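Local coordinates for uncharacterized protein (Bacteroides ovatus, PDB 3P02) that is of unknown function but joins an N-terminal part of the E-set clan to a C-terminal BT_3044-like part built on one long antiparallel sheet, at residues Val251-Asp256 and Tyr261-Tyr266; Gly159-Ser164 and Thr265-Ser270; Ile183-Val188 and Gly293-Ser298; Val212-Thr217 and Ser245-Lys250; Asp114-Ser119 and Pro151-Glu156. All coordinates share one frame; numbering follows the deposited sequence. Where two conformers were deposited one is given.

Contact 1 (Val251-Asp256 and Tyr261-Tyr266); sequences VSSEMD and YLKHTY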
# COMPACT_ATOMS: atom_id res chain seq x y z
N VAL A 251 0.45 -14.37 17.80
CA VAL A 251 -0.21 -13.06 17.81
C VAL A 251 -0.58 -12.78 19.23
O VAL A 251 -1.23 -13.61 19.86
CB VAL A 251 -1.46 -12.95 16.90
CG1 VAL A 251 -2.09 -11.57 17.01
CG2 VAL A 251 -1.14 -13.24 15.45
N SER A 252 -0.24 -11.59 19.74
CA SER A 252 -0.61 -11.17 21.10
C SER A 252 -0.82 -9.68 21.12
O SER A 252 -0.31 -8.96 20.26
CB SER A 252 0.47 -11.54 22.12
OG SER A 252 1.72 -11.01 21.72
N SER A 253 -1.59 -9.21 22.09
CA SER A 253 -1.86 -7.80 22.27
C SER A 253 -1.89 -7.49 23.72
O SER A 253 -2.20 -8.38 24.53
CB SER A 253 -3.21 -7.41 21.65
OG SER A 253 -3.20 -7.45 20.24
N GLU A 254 -1.59 -6.25 24.06
CA GLU A 254 -1.71 -5.74 25.42
C GLU A 254 -1.96 -4.25 25.33
O GLU A 254 -1.50 -3.58 24.40
CB GLU A 254 -0.46 -6.03 26.26
CG GLU A 254 0.76 -5.22 25.86
CD GLU A 254 2.08 -5.67 26.44
OE1 GLU A 254 2.08 -6.41 27.45
OE2 GLU A 254 3.13 -5.27 25.89
N MSE A 255 -2.66 -3.71 26.31
CA MSE A 255 -2.87 -2.27 26.36
C MSE A 255 -1.65 -1.62 26.98
O MSE A 255 -1.04 -2.21 27.87
CB MSE A 255 -4.15 -1.94 27.17
CG MSE A 255 -5.40 -2.62 26.60
SE MSE A 255 -5.71 -2.18 24.72
CE MSE A 255 -5.96 -0.26 24.94
N ASP A 256 -1.30 -0.42 26.53
CA ASP A 256 -0.18 0.32 27.12
C ASP A 256 -0.46 0.60 28.61
O ASP A 256 -1.60 0.83 29.00
CB ASP A 256 0.06 1.61 26.37
CG ASP A 256 1.40 2.25 26.65
OD1 ASP A 256 2.40 1.79 26.07
OD2 ASP A 256 1.44 3.24 27.41
N TYR A 261 -5.55 3.95 26.16
CA TYR A 261 -6.30 3.83 24.90
C TYR A 261 -5.43 3.17 23.84
O TYR A 261 -5.92 2.83 22.76
CB TYR A 261 -6.70 5.22 24.39
CG TYR A 261 -5.52 6.15 24.21
CD1 TYR A 261 -4.75 6.12 23.05
CD2 TYR A 261 -5.12 7.01 25.24
CE1 TYR A 261 -3.61 6.91 22.92
CE2 TYR A 261 -4.02 7.84 25.09
CZ TYR A 261 -3.27 7.79 23.93
OH TYR A 261 -2.17 8.60 23.81
N LEU A 262 -4.12 3.05 24.12
CA LEU A 262 -3.18 2.55 23.13
C LEU A 262 -2.95 1.05 23.24
O LEU A 262 -2.51 0.54 24.28
CB LEU A 262 -1.84 3.31 23.29
CG LEU A 262 -0.82 3.10 22.16
CD1 LEU A 262 -1.26 3.76 20.87
CD2 LEU A 262 0.55 3.63 22.59
N LYS A 263 -3.24 0.35 22.15
CA LYS A 263 -3.03 -1.09 22.08
C LYS A 263 -1.71 -1.42 21.39
O LYS A 263 -1.42 -0.85 20.34
CB LYS A 263 -4.20 -1.74 21.30
CG LYS A 263 -4.08 -3.28 21.19
CD LYS A 263 -5.44 -3.93 20.92
CE LYS A 263 -5.85 -3.83 19.48
NZ LYS A 263 -7.12 -4.55 19.20
N HIS A 264 -0.93 -2.34 21.97
CA HIS A 264 0.26 -2.87 21.31
C HIS A 264 -0.12 -4.22 20.78
O HIS A 264 -0.61 -5.06 21.55
CB HIS A 264 1.44 -2.98 22.28
CG HIS A 264 1.85 -1.66 22.85
ND1 HIS A 264 2.47 -0.71 22.08
CD2 HIS A 264 1.69 -1.19 24.10
CE1 HIS A 264 2.69 0.31 22.89
NE2 HIS A 264 2.23 0.07 24.11
N THR A 265 0.02 -4.43 19.46
CA THR A 265 -0.27 -5.71 18.83
C THR A 265 1.02 -6.26 18.25
O THR A 265 1.68 -5.58 17.44
CB THR A 265 -1.38 -5.60 17.79
OG1 THR A 265 -2.59 -5.29 18.49
CG2 THR A 265 -1.56 -6.90 16.99
N TYR A 266 1.37 -7.50 18.63
CA TYR A 266 2.61 -8.14 18.18
C TYR A 266 2.33 -9.36 17.35
O TYR A 266 1.47 -10.17 17.70
CB TYR A 266 3.47 -8.56 19.40
CG TYR A 266 3.60 -7.50 20.46
CD1 TYR A 266 4.45 -6.41 20.29
CD2 TYR A 266 2.88 -7.58 21.65
CE1 TYR A 266 4.57 -5.42 21.27
CE2 TYR A 266 3.01 -6.61 22.65
CZ TYR A 266 3.87 -5.54 22.46
OH TYR A 266 3.97 -4.59 23.44
O HOH W 1 3.21 -12.43 19.47
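His-264 NE2 donates to Asp-256 OD1 at 2.6 Å, and at 175° the bond is almost straight. The oxygen lies in the imidazole plane and uses its anti lone pair. ND1 of the same ring bonds Asp-300, so both nitrogens are held and the ring's rotation is fixed. Asp-256 OD2 is taken up by Thr-258 and Lys-259. A second side-chain bond runs from Tyr-266 OH to Glu-254 OE2 at 2.7 Å. The hydroxyl meets this oxygen on its anti side, and the carboxylate stands nearly upright to the ring, their planes 80° apart. Ser-252 OG adds a contact at the ring edge, 3.6 Å from Tyr-266 CD2. A leucine in place of Tyr-266 would probably leave Glu-254 OE2 without its mate and the carboxylate free to turn.

The two segments form the end of the beta hairpin made by strands 242-255 and 262-278. Ser-252 with Tyr-266 and Glu-254 with His-264 are hydrogen-bonded antiparallel pairs. Asp-256 N prolongs the ladder to Leu-262 O at 2.7 Å.

On the opposite face from Glu-254, His-264 and Tyr-266, Ser-253 OG and Thr-265 OG1 share a hydrogen bond of 2.8 Å. Further along, the selenomethionine Met-255 rests its SE 3.8 Å from Lys-263 CB. Its chain bends at chi2 (-56°) and again at chi3, which brings Met-255 CE to 3.6 Å from Tyr-261 C.

Contact 2 (Gly159-Ser164 and Thr265-Ser270); sequences GRFSGS and TYIVIS. With EDO (1,2-ethanediol), chain C.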
# COMPACT_ATOMS: atom_id res chain seq x y z
N GLY A 159 2.16 -5.14 6.16
CA GLY A 159 2.85 -3.90 6.46
C GLY A 159 4.32 -4.02 6.71
O GLY A 159 4.98 -4.94 6.21
N ARG A 160 4.84 -3.08 7.47
CA ARG A 160 6.27 -2.91 7.67
C ARG A 160 6.75 -3.76 8.84
O ARG A 160 6.62 -3.36 9.99
CB ARG A 160 6.63 -1.43 7.87
CG ARG A 160 6.21 -0.60 6.64
CD ARG A 160 6.62 0.87 6.76
NE ARG A 160 5.94 1.52 7.86
CZ ARG A 160 6.50 1.88 9.02
NH1 ARG A 160 7.78 1.60 9.27
NH2 ARG A 160 5.78 2.51 9.94
N PHE A 161 7.35 -4.93 8.54
CA PHE A 161 7.87 -5.78 9.60
C PHE A 161 9.35 -5.56 9.81
O PHE A 161 10.05 -5.17 8.88
CB PHE A 161 7.68 -7.29 9.21
CG PHE A 161 6.30 -7.82 9.50
CD1 PHE A 161 5.17 -7.24 8.92
CD2 PHE A 161 6.13 -8.91 10.33
CE1 PHE A 161 3.89 -7.72 9.22
CE2 PHE A 161 4.86 -9.42 10.59
CZ PHE A 161 3.74 -8.82 10.03
N SER A 162 9.83 -5.85 11.04
CA SER A 162 11.28 -5.85 11.31
C SER A 162 11.87 -7.04 10.57
O SER A 162 11.40 -8.18 10.73
CB SER A 162 11.57 -5.96 12.80
OG SER A 162 11.04 -4.85 13.51
N GLY A 163 12.91 -6.80 9.77
CA GLY A 163 13.52 -7.89 9.00
C GLY A 163 14.92 -8.28 9.42
O GLY A 163 15.53 -9.15 8.78
N SER A 164 15.48 -7.62 10.46
CA SER A 164 16.89 -7.86 10.84
C SER A 164 17.19 -9.29 11.31
O SER A 164 18.36 -9.68 11.34
CB SER A 164 17.34 -6.88 11.91
OG SER A 164 17.29 -5.55 11.40
N THR A 265 0.02 -4.43 19.46
CA THR A 265 -0.27 -5.71 18.83
C THR A 265 1.02 -6.26 18.25
O THR A 265 1.68 -5.58 17.44
CB THR A 265 -1.38 -5.60 17.79
OG1 THR A 265 -2.59 -5.29 18.49
CG2 THR A 265 -1.56 -6.90 16.99
N TYR A 266 1.37 -7.50 18.63
CA TYR A 266 2.61 -8.14 18.18
C TYR A 266 2.33 -9.36 17.35
O TYR A 266 1.47 -10.17 17.70
CB TYR A 266 3.47 -8.56 19.40
CG TYR A 266 3.60 -7.50 20.46
CD1 TYR A 266 4.45 -6.41 20.29
CD2 TYR A 266 2.88 -7.58 21.65
CE1 TYR A 266 4.57 -5.42 21.27
CE2 TYR A 266 3.01 -6.61 22.65
CZ TYR A 266 3.87 -5.54 22.46
OH TYR A 266 3.97 -4.59 23.44
N ILE A 267 3.02 -9.47 16.20
CA ILE A 267 2.98 -10.67 15.38
C ILE A 267 4.41 -11.10 15.23
O ILE A 267 5.24 -10.30 14.79
CB ILE A 267 2.26 -10.52 14.02
CG1 ILE A 267 0.83 -10.03 14.24
CG2 ILE A 267 2.25 -11.88 13.26
CD1 ILE A 267 0.12 -9.61 12.94
N VAL A 268 4.71 -12.34 15.60
CA VAL A 268 6.08 -12.82 15.47
C VAL A 268 6.04 -14.08 14.62
O VAL A 268 5.31 -15.01 14.95
CB VAL A 268 6.79 -13.06 16.83
CG1 VAL A 268 8.22 -13.54 16.61
CG2 VAL A 268 6.77 -11.79 17.69
N ILE A 269 6.77 -14.07 13.51
CA ILE A 269 6.88 -15.21 12.58
C ILE A 269 8.23 -15.87 12.82
O ILE A 269 9.25 -15.19 12.82
CB ILE A 269 6.73 -14.75 11.10
CG1 ILE A 269 5.40 -13.96 10.85
CG2 ILE A 269 6.91 -15.92 10.13
CD1 ILE A 269 5.41 -13.16 9.55
N SER A 270 8.24 -17.19 12.96
CA SER A 270 9.48 -17.93 13.19
C SER A 270 9.60 -19.10 12.25
O SER A 270 8.68 -19.37 11.47
CB SER A 270 9.56 -18.42 14.64
OG SER A 270 9.47 -17.37 15.58
C1 EDO C . 9.37 -2.46 11.76
O1 EDO C . 7.96 -2.57 11.95
C2 EDO C . 9.76 -1.00 11.85
O2 EDO C . 9.30 -0.43 13.08
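Phe-161 and Ile-267 keep their CA atoms 9.0 Å apart, so the two strands are not paired here and meet mainly through side chains. Phe-161 reaches across with one corner of its ring. Phe-161 CE2 lies 3.9 Å from Ile-269 CD1 and 4.4 Å from Ile-267 CB. The phenylalanine and the Ile-269 side chain cross at about a right angle. Ile-269 extends its chain at chi2 (163°), which carries the terminal methyl out to the ring. The ring edge also meets the carbonyl carbon of Gly-159 in its own strand. Leu-185 touches both Phe-161 and Ile-269, and Val-297 packs on both Phe-161 and Ile-267.

Strand 159-162 pairs with 182-187, and Ser-162 N also bonds Ser-296 O of strand 287-302. The sheet thus curls round, consistent with a barrel-like fold, and the Phe-161 cluster fills part of its interior.

Away from the cluster, the O1 hydroxyl of an ethanediol, probably from the crystallisation liquor, donates a hydrogen bond to Arg-160 O. The same molecule also bonds Lys-315. Between the two strands the chemistry is mainly apolar: a ring corner against two isoleucines, with the Ile-267 carbonyl at its margin. Close fit and exclusion of water would hold these residues together, not directed bonds.

Contact 3 (Ile183-Val188 and Gly293-Ser298); sequences IKLNVV and GGLSVS
Leu-295 splits its two methyls between two partners on strand 182-187. Leu-295 CD2 meets Ile-183 CD1 at 3.8 Å, and Leu-295 CD1 lies 4.3 Å from Leu-185 CD1. The Ile-183 and Leu-295 side chains cross at about a right angle and touch through their terminal methyls. With chi1 at -61°, Leu-295 CG stands anti to the carbonyl carbon, and chi2 of 170° then turns the two methyls to their separate partners. The CA atoms of Ile-183 and Leu-295 stay 8.2 Å apart.

A second apolar shell surrounds the three. Phe-161 also packs on Leu-295, Phe-195 on Ile-183 and Leu-185, and Ile-272 on Leu-295. Backbone bonds set the strands behind them. Ile-183 pairs with Phe-161 and Leu-185 with Gly-159, while Gly-294 bonds Ser-165.

The contact is part of the buried interior enclosed by the curled antiparallel sheet. With hydrocarbon on both sides, its hold is probably hydrophobic and depends on the shape of the branched side chains.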
# COMPACT_ATOMS: atom_id res chain seq x y z
N ILE A 183 11.07 -5.24 6.19
CA ILE A 183 10.56 -6.10 5.13
C ILE A 183 9.07 -5.85 5.08
O ILE A 183 8.38 -6.07 6.09
CB ILE A 183 10.92 -7.59 5.33
CG1 ILE A 183 12.45 -7.80 5.12
CG2 ILE A 183 10.08 -8.47 4.35
CD1 ILE A 183 12.93 -9.20 5.34
N LYS A 184 8.58 -5.38 3.94
CA LYS A 184 7.14 -5.14 3.77
C LYS A 184 6.42 -6.41 3.38
O LYS A 184 6.86 -7.14 2.46
CB LYS A 184 6.89 -4.08 2.70
CG LYS A 184 5.50 -3.44 2.79
CD LYS A 184 5.35 -2.24 1.85
CE LYS A 184 6.24 -1.07 2.19
NZ LYS A 184 5.81 0.16 1.46
N LEU A 185 5.28 -6.68 4.04
CA LEU A 185 4.41 -7.80 3.70
C LEU A 185 3.24 -7.19 2.93
O LEU A 185 2.49 -6.38 3.49
CB LEU A 185 3.95 -8.58 4.97
CG LEU A 185 4.88 -9.74 5.43
CD1 LEU A 185 6.35 -9.41 5.36
CD2 LEU A 185 4.45 -10.34 6.78
N ASN A 186 3.17 -7.50 1.64
CA ASN A 186 2.15 -7.01 0.71
C ASN A 186 0.95 -7.92 0.76
O ASN A 186 1.08 -9.09 1.09
CB ASN A 186 2.75 -6.95 -0.68
CG ASN A 186 4.06 -6.22 -0.66
OD1 ASN A 186 4.11 -5.03 -0.38
ND2 ASN A 186 5.17 -6.95 -0.77
N VAL A 187 -0.23 -7.40 0.42
CA VAL A 187 -1.48 -8.13 0.56
C VAL A 187 -1.92 -8.90 -0.68
O VAL A 187 -1.95 -8.35 -1.78
CB VAL A 187 -2.59 -7.10 0.97
CG1 VAL A 187 -3.98 -7.74 0.98
CG2 VAL A 187 -2.28 -6.47 2.33
N VAL A 188 -2.38 -10.16 -0.48
CA VAL A 188 -3.02 -10.96 -1.53
C VAL A 188 -4.51 -11.12 -1.12
O VAL A 188 -5.41 -10.81 -1.90
CB VAL A 188 -2.31 -12.32 -1.75
CG1 VAL A 188 -2.91 -13.05 -2.95
CG2 VAL A 188 -0.78 -12.12 -1.96
N GLY A 293 15.42 -17.52 9.57
CA GLY A 293 15.15 -16.72 10.76
C GLY A 293 13.68 -16.43 10.92
O GLY A 293 12.84 -17.31 10.72
N GLY A 294 13.39 -15.19 11.28
CA GLY A 294 12.03 -14.78 11.51
C GLY A 294 11.79 -13.32 11.24
O GLY A 294 12.69 -12.59 10.80
N LEU A 295 10.52 -12.94 11.39
CA LEU A 295 10.03 -11.58 11.16
C LEU A 295 9.13 -11.16 12.29
O LEU A 295 8.51 -12.02 12.92
CB LEU A 295 9.21 -11.54 9.87
CG LEU A 295 9.98 -11.92 8.58
CD1 LEU A 295 9.02 -12.08 7.39
CD2 LEU A 295 11.04 -10.87 8.23
N SER A 296 9.01 -9.87 12.54
CA SER A 296 8.10 -9.44 13.58
C SER A 296 7.55 -8.07 13.29
O SER A 296 8.17 -7.26 12.58
CB SER A 296 8.77 -9.45 14.95
OG SER A 296 9.86 -8.54 15.02
N VAL A 297 6.35 -7.82 13.82
CA VAL A 297 5.76 -6.49 13.76
C VAL A 297 5.29 -6.13 15.17
O VAL A 297 4.78 -6.99 15.91
CB VAL A 297 4.64 -6.33 12.68
CG1 VAL A 297 3.36 -7.08 13.06
CG2 VAL A 297 4.34 -4.85 12.40
N SER A 298 5.44 -4.86 15.51
CA SER A 298 4.96 -4.33 16.78
C SER A 298 4.13 -3.09 16.43
O SER A 298 4.69 -2.06 16.07
CB SER A 298 6.14 -4.01 17.69
OG SER A 298 5.71 -3.39 18.89

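Contact 4 (Val212-Thr217 and Ser245-Lys250); sequences VFLQFT and STPTYK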
# COMPACT_ATOMS: atom_id res chain seq x y z
N VAL A 212 7.78 -14.21 -2.35
CA VAL A 212 7.63 -15.36 -1.45
C VAL A 212 6.33 -15.15 -0.70
O VAL A 212 6.16 -14.11 -0.05
CB VAL A 212 8.84 -15.53 -0.50
CG1 VAL A 212 8.57 -16.68 0.48
CG2 VAL A 212 10.13 -15.77 -1.30
N PHE A 213 5.43 -16.11 -0.82
CA PHE A 213 4.11 -16.02 -0.21
C PHE A 213 4.09 -16.65 1.16
O PHE A 213 4.75 -17.67 1.39
CB PHE A 213 3.08 -16.73 -1.10
CG PHE A 213 2.86 -16.10 -2.46
CD1 PHE A 213 3.69 -16.42 -3.54
CD2 PHE A 213 1.84 -15.17 -2.66
CE1 PHE A 213 3.52 -15.79 -4.79
CE2 PHE A 213 1.66 -14.56 -3.91
CZ PHE A 213 2.50 -14.88 -4.97
N LEU A 214 3.32 -16.04 2.06
CA LEU A 214 3.06 -16.52 3.42
C LEU A 214 1.60 -16.58 3.66
O LEU A 214 0.90 -15.59 3.36
CB LEU A 214 3.70 -15.59 4.49
CG LEU A 214 5.24 -15.57 4.52
CD1 LEU A 214 5.75 -14.35 5.32
CD2 LEU A 214 5.80 -16.90 5.08
N GLN A 215 1.14 -17.69 4.21
CA GLN A 215 -0.27 -17.83 4.57
C GLN A 215 -0.38 -18.03 6.06
O GLN A 215 0.28 -18.91 6.61
CB GLN A 215 -0.93 -18.99 3.81
CG GLN A 215 -2.41 -19.20 4.14
CD GLN A 215 -2.99 -20.34 3.35
OE1 GLN A 215 -2.44 -20.77 2.33
NE2 GLN A 215 -4.12 -20.87 3.80
N PHE A 216 -1.20 -17.20 6.72
CA PHE A 216 -1.44 -17.28 8.16
C PHE A 216 -2.67 -18.13 8.37
O PHE A 216 -3.79 -17.67 8.12
CB PHE A 216 -1.64 -15.85 8.72
CG PHE A 216 -0.40 -15.01 8.64
CD1 PHE A 216 -0.05 -14.35 7.46
CD2 PHE A 216 0.45 -14.90 9.73
CE1 PHE A 216 1.11 -13.58 7.38
CE2 PHE A 216 1.60 -14.10 9.67
CZ PHE A 216 1.94 -13.46 8.48
N THR A 217 -2.49 -19.37 8.80
CA THR A 217 -3.67 -20.24 9.00
C THR A 217 -4.28 -20.02 10.37
O THR A 217 -3.64 -19.48 11.28
CB THR A 217 -3.27 -21.76 8.88
OG1 THR A 217 -2.72 -22.20 10.13
CG2 THR A 217 -2.31 -22.05 7.68
N SER A 245 11.41 -25.70 6.42
CA SER A 245 10.48 -25.76 7.53
C SER A 245 9.29 -24.90 7.29
O SER A 245 9.42 -23.80 6.73
CB SER A 245 11.13 -25.35 8.85
OG SER A 245 11.74 -24.08 8.74
N THR A 246 8.13 -25.39 7.72
CA THR A 246 6.94 -24.54 7.59
C THR A 246 7.00 -23.51 8.71
O THR A 246 7.18 -23.86 9.89
CB THR A 246 5.63 -25.34 7.59
OG1 THR A 246 5.60 -26.10 8.78
CG2 THR A 246 5.49 -26.23 6.36
N PRO A 247 6.86 -22.21 8.37
CA PRO A 247 6.95 -21.20 9.44
C PRO A 247 5.78 -21.30 10.42
O PRO A 247 4.75 -21.96 10.16
CB PRO A 247 6.94 -19.86 8.67
CG PRO A 247 7.21 -20.20 7.24
CD PRO A 247 6.67 -21.59 7.05
N THR A 248 5.95 -20.66 11.59
CA THR A 248 4.92 -20.56 12.62
C THR A 248 4.75 -19.11 13.04
O THR A 248 5.63 -18.27 12.79
CB THR A 248 5.26 -21.41 13.85
OG1 THR A 248 6.44 -20.87 14.46
CG2 THR A 248 5.41 -22.89 13.54
N TYR A 249 3.63 -18.78 13.67
CA TYR A 249 3.47 -17.42 14.17
C TYR A 249 2.70 -17.40 15.46
O TYR A 249 1.96 -18.35 15.79
CB TYR A 249 2.83 -16.46 13.16
CG TYR A 249 1.35 -16.68 12.93
CD1 TYR A 249 0.88 -17.74 12.15
CD2 TYR A 249 0.41 -15.79 13.44
CE1 TYR A 249 -0.47 -17.89 11.88
CE2 TYR A 249 -0.96 -15.94 13.17
CZ TYR A 249 -1.39 -17.00 12.40
OH TYR A 249 -2.74 -17.20 12.18
N LYS A 250 2.88 -16.30 16.18
CA LYS A 250 2.16 -16.00 17.40
C LYS A 250 1.65 -14.58 17.29
O LYS A 250 2.32 -13.71 16.71
CB LYS A 250 3.04 -16.15 18.64
CG LYS A 250 3.44 -17.59 18.96
CD LYS A 250 4.13 -17.69 20.33
CE LYS A 250 3.15 -17.71 21.47
NZ LYS A 250 3.83 -17.71 22.80
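The face of the Tyr-249 ring receives the edge of Phe-216. CD2 of Phe-216 sits over the ring centre, 3.5 Å above the plane of Tyr-249. This is a T-shaped (edge-to-face) pair, with centroids 4.9 Å apart and planes at 81°. At the edge of the tyrosine, its OH donates to Thr-217 O at 2.6 Å, tilted 34° from the carbonyl plane. Tyr-249 CG lies between the backbone N and the carbonyl carbon (chi1 73°), which directs the ring across to strand 211-220. Stack and hydrogen bond together fix the ring at its face and its end. A valine here would probably open a gap beside Phe-216 and leave the Thr-217 carbonyl without this donor.

Further along, Leu-214 CD2 packs on Pro-247 CG at 4.2 Å. The hydroxyl of Thr-217 turns to other partners, the carbonyl of Lys-229 and the amide of Asp-219.

Strand 228-234 runs between the two strands in the order of the sheet. Its Met-230 touches both Phe-216 and Tyr-249, and its Ile-232 packs on Pro-247. Phe-157 stacks on Phe-216, with Val-193 of strand 192-196 and Ile-269 of strand 262-278 also against that side chain.

Contact 5 (Asp114-Ser119 and Pro151-Glu156); sequences DGLDDS and PILFNE. With EDO (1,2-ethanediol), chain G.
Asp-118 meets the backbone of Leu-153 through two waters, one at each carboxylate oxygen. One water lies 2.7 Å from Asp-118 OD2 and 2.8 Å from Leu-153 O. The other sits at Asp-118 OD1, accepts from Leu-153 N at 2.9 Å and also nears the carbonyl of Pro-151. How these waters share out their protons is not settled. The segment 114-119 belongs to the loop between strands 104-112 and 122-130. It covers the end of strand 146-154, which pairs with strands 25-30 and 122-130 in the mixed sheet of the N-terminal part.

Leu-153 CD1 lies 4.0 Å from Asp-118 OD1, a methyl beside a carboxylate, and the two side chains lie alongside one another, running opposite ways. With chi1 at -154° the Asp-118 carboxylate swings away from its own amide and lies beside the leucine and the waters. The apolar packing is that of Leu-116, whose CD2 touches Pro-151 CG and comes within 4.3 Å of Leu-153 CD1.

Asp-118 OD2 also accepts from the amide of Val-187, whose side chain packs on Leu-153. One aspartate therefore reaches both the N-terminal sheet and the C-terminal one, at the junction of the two parts.

The loop is shaped by an Asx turn at Asp-117. Its OD1 takes Ser-119 N at 2.9 Å and Ser-119 OG at 2.7 Å, both from the same face of the carboxylate.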
# COMPACT_ATOMS: atom_id res chain seq x y z
N ASP A 114 -10.64 -6.43 -4.62
CA ASP A 114 -10.38 -7.88 -4.62
C ASP A 114 -9.57 -8.26 -5.84
O ASP A 114 -9.85 -7.81 -6.95
CB ASP A 114 -11.71 -8.67 -4.60
CG ASP A 114 -12.49 -8.43 -3.33
OD1 ASP A 114 -12.68 -7.24 -2.96
OD2 ASP A 114 -13.02 -9.40 -2.78
N GLY A 115 -8.49 -9.00 -5.60
CA GLY A 115 -7.64 -9.44 -6.69
C GLY A 115 -6.62 -8.43 -7.18
O GLY A 115 -5.83 -8.76 -8.07
N LEU A 116 -6.59 -7.19 -6.61
CA LEU A 116 -5.62 -6.18 -7.03
C LEU A 116 -4.21 -6.68 -6.79
O LEU A 116 -3.94 -7.22 -5.72
CB LEU A 116 -5.85 -4.86 -6.28
CG LEU A 116 -4.97 -3.68 -6.74
CD1 LEU A 116 -5.32 -3.25 -8.17
CD2 LEU A 116 -5.12 -2.49 -5.79
N ASP A 117 -3.32 -6.53 -7.78
CA ASP A 117 -1.91 -6.95 -7.65
C ASP A 117 -1.16 -5.95 -6.80
O ASP A 117 -0.79 -4.88 -7.28
CB ASP A 117 -1.26 -7.07 -9.05
CG ASP A 117 0.19 -7.55 -9.04
OD1 ASP A 117 0.78 -7.69 -7.93
OD2 ASP A 117 0.74 -7.75 -10.14
N ASP A 118 -0.85 -6.31 -5.55
CA ASP A 118 -0.19 -5.39 -4.64
C ASP A 118 1.31 -5.29 -4.85
O ASP A 118 1.98 -4.59 -4.09
CB ASP A 118 -0.53 -5.77 -3.18
CG ASP A 118 -0.46 -4.62 -2.17
OD1 ASP A 118 -0.70 -3.45 -2.58
OD2 ASP A 118 -0.26 -4.89 -0.98
N SER A 119 1.85 -5.91 -5.92
CA SER A 119 3.27 -5.72 -6.22
C SER A 119 3.48 -4.42 -7.05
O SER A 119 4.62 -3.98 -7.27
CB SER A 119 3.85 -6.92 -6.97
OG SER A 119 3.35 -6.98 -8.30
N PRO A 151 -4.39 3.57 -3.55
CA PRO A 151 -4.92 2.62 -2.56
C PRO A 151 -3.78 1.84 -1.88
O PRO A 151 -2.85 1.36 -2.56
CB PRO A 151 -5.83 1.68 -3.35
CG PRO A 151 -5.35 1.79 -4.79
CD PRO A 151 -4.68 3.13 -4.95
N ILE A 152 -3.86 1.73 -0.54
CA ILE A 152 -2.91 0.98 0.28
C ILE A 152 -3.70 -0.15 0.92
O ILE A 152 -4.50 0.12 1.81
CB ILE A 152 -2.24 1.89 1.36
CG1 ILE A 152 -1.54 3.11 0.72
CG2 ILE A 152 -1.28 1.11 2.28
CD1 ILE A 152 -0.42 2.74 -0.33
N LEU A 153 -3.50 -1.39 0.46
CA LEU A 153 -4.21 -2.51 1.05
C LEU A 153 -3.59 -2.87 2.41
O LEU A 153 -2.37 -2.75 2.57
CB LEU A 153 -4.11 -3.73 0.13
CG LEU A 153 -4.98 -3.71 -1.12
CD1 LEU A 153 -4.47 -4.73 -2.12
CD2 LEU A 153 -6.45 -3.95 -0.75
N PHE A 154 -4.42 -3.36 3.34
CA PHE A 154 -3.86 -3.86 4.59
C PHE A 154 -4.72 -5.00 5.09
O PHE A 154 -5.89 -5.09 4.74
CB PHE A 154 -3.69 -2.77 5.67
CG PHE A 154 -4.96 -2.22 6.28
CD1 PHE A 154 -5.74 -1.30 5.59
CD2 PHE A 154 -5.35 -2.58 7.57
CE1 PHE A 154 -6.85 -0.71 6.19
CE2 PHE A 154 -6.47 -2.00 8.17
CZ PHE A 154 -7.23 -1.07 7.47
N ASN A 155 -4.11 -5.89 5.87
CA ASN A 155 -4.89 -6.93 6.53
C ASN A 155 -4.27 -7.06 7.94
O ASN A 155 -3.42 -6.26 8.30
CB ASN A 155 -4.94 -8.23 5.71
CG ASN A 155 -3.59 -8.86 5.49
OD1 ASN A 155 -2.67 -8.69 6.27
ND2 ASN A 155 -3.47 -9.66 4.44
N GLU A 156 -4.70 -8.04 8.74
CA GLU A 156 -4.17 -8.21 10.10
C GLU A 156 -2.66 -8.46 10.11
O GLU A 156 -2.00 -8.15 11.10
CB GLU A 156 -4.87 -9.39 10.78
CG GLU A 156 -4.37 -9.68 12.19
CD GLU A 156 -5.04 -10.81 12.93
OE1 GLU A 156 -5.99 -11.42 12.38
OE2 GLU A 156 -4.60 -11.10 14.06
C1 EDO G . -13.33 -5.50 -8.71
O1 EDO G . -13.16 -6.02 -10.04
C2 EDO G . -12.26 -6.07 -7.78
O2 EDO G . -12.01 -7.42 -8.17
O HOH W 2 -0.08 -3.10 1.03
O HOH W 3 -1.41 -1.32 -1.55

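How the contacts relate
From the N terminus, contact 5 closes first, bringing the loop 114-119 back against strand 146-154. The other four follow it and lie in the C-terminal antiparallel sheet. Contact 2 opens at 159-164 and contact 3 at 183-188. They close in the same order, at 265-270 and 293-298, so the two cross. Within both spans, contact 4 joins 212-217 to 245-250. Contact 1 begins at the next residue, makes the hairpin 251-266 within the span of contact 3, and shares Thr-265 and Tyr-266 with contact 2. Contacts 2, 3 and 4 each link strands with one strand between them, inside the curled sheet. The hydrogen bond from Val-187 N to Asp-118 OD2 links contacts 3 and 5.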